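FtsY (Mycoplasma mycoides, PDB 1ZU4) is an SRP receptor of the SRP54 family that pairs a helical bundle with a P-loop NTPase-type domain. Local coordinates at residues G147-Q150 and Q151-W155. Residues are numbered along the deposited sequence; the frame is centred on the assembly and turned at random.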
ATOM      1  N   GLY A 147     -12.616  20.230  -1.271  1.00 42.00           N
ATOM      2  CA  GLY A 147     -12.777  19.284  -0.149  1.00 39.13           C
ATOM      3  C   GLY A 147     -11.485  18.572   0.228  1.00 37.20           C
ATOM      4  O   GLY A 147     -11.158  18.458   1.419  1.00 36.86           O
ATOM      5  N   ALA A 148     -10.749  18.111  -0.787  1.00 34.99           N
ATOM      6  CA  ALA A 148      -9.425  17.502  -0.608  1.00 32.45           C
ATOM      7  C   ALA A 148      -8.430  18.530  -0.060  1.00 32.05           C
ATOM      8  O   ALA A 148      -7.617  18.226   0.834  1.00 31.63           O
ATOM      9  CB  ALA A 148      -8.953  16.945  -1.909  1.00 32.24           C
ATOM     10  N   THR A 149      -8.496  19.748  -0.601  1.00 30.42           N
ATOM     11  CA  THR A 149      -7.768  20.880  -0.068  1.00 29.44           C
ATOM     12  C   THR A 149      -8.207  21.183   1.384  1.00 29.82           C
ATOM     13  O   THR A 149      -7.344  21.321   2.256  1.00 28.85           O
ATOM     14  CB  THR A 149      -7.876  22.139  -1.002  1.00 29.60           C
ATOM     15  OG1 THR A 149      -7.422  21.798  -2.328  1.00 28.57           O
ATOM     16  CG2 THR A 149      -7.028  23.306  -0.470  1.00 28.63           C
ATOM     17  N   GLN A 150      -9.517  21.254   1.652  1.00 30.23           N
ATOM     18  CA  GLN A 150      -9.996  21.508   3.028  1.00 32.21           C
ATOM     19  C   GLN A 150      -9.392  20.500   4.009  1.00 31.59           C
ATOM     20  O   GLN A 150      -8.930  20.888   5.077  1.00 30.67           O
ATOM     21  CB  GLN A 150     -11.545  21.477   3.201  1.00 33.20           C
ATOM     22  CG  GLN A 150     -12.482  21.969   2.067  1.00 38.32           C
ATOM     23  CD  GLN A 150     -12.293  23.421   1.652  1.00 42.46           C
ATOM     24  OE1 GLN A 150     -11.178  23.866   1.373  1.00 44.54           O
ATOM     25  NE2 GLN A 150     -13.402  24.155   1.559  1.00 44.52           N
ATOM     26  N   GLN A 151      -9.400  19.220   3.629  1.00 32.10           N
ATOM     27  CA  GLN A 151      -8.838  18.148   4.458  1.00 33.17           C
ATOM     28  C   GLN A 151      -7.375  18.389   4.784  1.00 32.64           C
ATOM     29  O   GLN A 151      -6.985  18.337   5.946  1.00 32.81           O
ATOM     30  CB  GLN A 151      -8.981  16.785   3.775  1.00 33.47           C
ATOM     31  CG  GLN A 151     -10.387  16.248   3.758  1.00 37.87           C
ATOM     32  CD  GLN A 151     -10.560  15.068   2.830  1.00 41.72           C
ATOM     33  OE1 GLN A 151      -9.668  14.214   2.707  1.00 45.36           O
ATOM     34  NE2 GLN A 151     -11.716  15.001   2.175  1.00 41.82           N
ATOM     35  N   LEU A 152      -6.568  18.620   3.749  1.00 31.91           N
ATOM     36  CA  LEU A 152      -5.153  18.894   3.929  1.00 31.83           C
ATOM     37  C   LEU A 152      -4.900  20.049   4.904  1.00 33.45           C
ATOM     38  O   LEU A 152      -4.042  19.944   5.800  1.00 32.44           O
ATOM     39  CB  LEU A 152      -4.496  19.128   2.569  1.00 30.73           C
ATOM     40  CG  LEU A 152      -4.362  17.828   1.777  1.00 27.91           C
ATOM     41  CD1 LEU A 152      -3.803  18.079   0.369  1.00 28.59           C
ATOM     42  CD2 LEU A 152      -3.526  16.784   2.537  1.00 28.16           C
ATOM     43  N   GLU A 153      -5.669  21.134   4.745  1.00 35.52           N
ATOM     44  CA  GLU A 153      -5.610  22.295   5.660  1.00 36.95           C
ATOM     45  C   GLU A 153      -5.921  21.922   7.106  1.00 38.34           C
ATOM     46  O   GLU A 153      -5.211  22.365   8.018  1.00 37.54           O
ATOM     47  CB  GLU A 153      -6.575  23.391   5.235  1.00 36.92           C
ATOM     48  CG  GLU A 153      -6.066  24.260   4.128  1.00 37.72           C
ATOM     49  CD  GLU A 153      -7.195  24.964   3.456  1.00 39.14           C
ATOM     50  OE1 GLU A 153      -8.341  24.460   3.525  1.00 42.61           O
ATOM     51  OE2 GLU A 153      -6.949  26.025   2.863  1.00 41.17           O
ATOM     52  N   GLU A 154      -6.982  21.131   7.286  1.00 39.99           N
ATOM     53  CA  GLU A 154      -7.371  20.589   8.587  1.00 43.09           C
ATOM     54  C   GLU A 154      -6.180  19.879   9.199  1.00 44.27           C
ATOM     55  O   GLU A 154      -5.637  20.360  10.194  1.00 44.77           O
ATOM     56  CB  GLU A 154      -8.543  19.609   8.464  1.00 43.25           C
ATOM     57  CG  GLU A 154      -9.214  19.231   9.815  1.00 47.12           C
ATOM     58  CD  GLU A 154      -9.959  17.879   9.776  1.00 52.19           C
ATOM     59  OE1 GLU A 154     -10.389  17.451   8.671  1.00 54.38           O
ATOM     60  OE2 GLU A 154     -10.116  17.242  10.860  1.00 53.26           O
ATOM     61  N   TRP A 155      -5.765  18.769   8.572  1.00 45.53           N
ATOM     62  CA  TRP A 155      -4.670  17.926   9.061  1.00 46.99           C
ATOM     63  C   TRP A 155      -3.413  18.738   9.397  1.00 47.52           C
ATOM     64  O   TRP A 155      -2.694  18.400  10.345  1.00 47.69           O
ATOM     65  CB  TRP A 155      -4.289  16.861   8.026  1.00 47.50           C
ATOM     66  CG  TRP A 155      -5.202  15.670   7.893  1.00 49.44           C
ATOM     67  CD1 TRP A 155      -6.233  15.534   7.021  1.00 51.66           C
ATOM     68  CD2 TRP A 155      -5.119  14.427   8.608  1.00 50.80           C
ATOM     69  NE1 TRP A 155      -6.816  14.297   7.154  1.00 51.77           N
ATOM     70  CE2 TRP A 155      -6.154  13.598   8.125  1.00 50.94           C
ATOM     71  CE3 TRP A 155      -4.275  13.937   9.617  1.00 51.21           C
ATOM     72  CZ2 TRP A 155      -6.377  12.302   8.614  1.00 51.55           C
ATOM     73  CZ3 TRP A 155      -4.502  12.642  10.105  1.00 51.63           C
ATOM     74  CH2 TRP A 155      -5.544  11.843   9.598  1.00 50.65           C
TER
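E153 lays its carboxylate back over the preceding turn, beside the side chain of Q150: E153 OE1 lies 3.4 Å from Q150 CA and 3.6 Å from Q150 OE1. The two chains run side by side, with amide and carboxylate planes only 23° apart. The first torsion of E153 (chi1 -81°) sets CG beside its own backbone N, and the extension beyond CG carries the acid toward T149, whose CG2 is 4.3 Å from E153 CD. Its other oxygen, OE2, forms a salt bridge with K168. In the backbone, four i to i+4 bonds join the two segments, as in regular alpha-helix; E153 N to T149 O (3.0 Å) is nearly straight, 171° at the hydrogen. Two residues before E153, Q151 runs its side chain past the carbonyl of G147, one turn earlier, with Q151 CG 3.3 Å from G147 O, and its side chain touches the presumed P-loop near a bound sulfate. L152 CG meets A148 O at 3.4 Å on the buried side. Helix 146-156 thus links strands 136-140 and 164-167 in a beta-alpha-beta unit: L152 packs on I138, A140 and L166, A148 and W155 meet helix 118-131, and E153 reaches L166 of 164-167, an edge strand of the sheet within this chain.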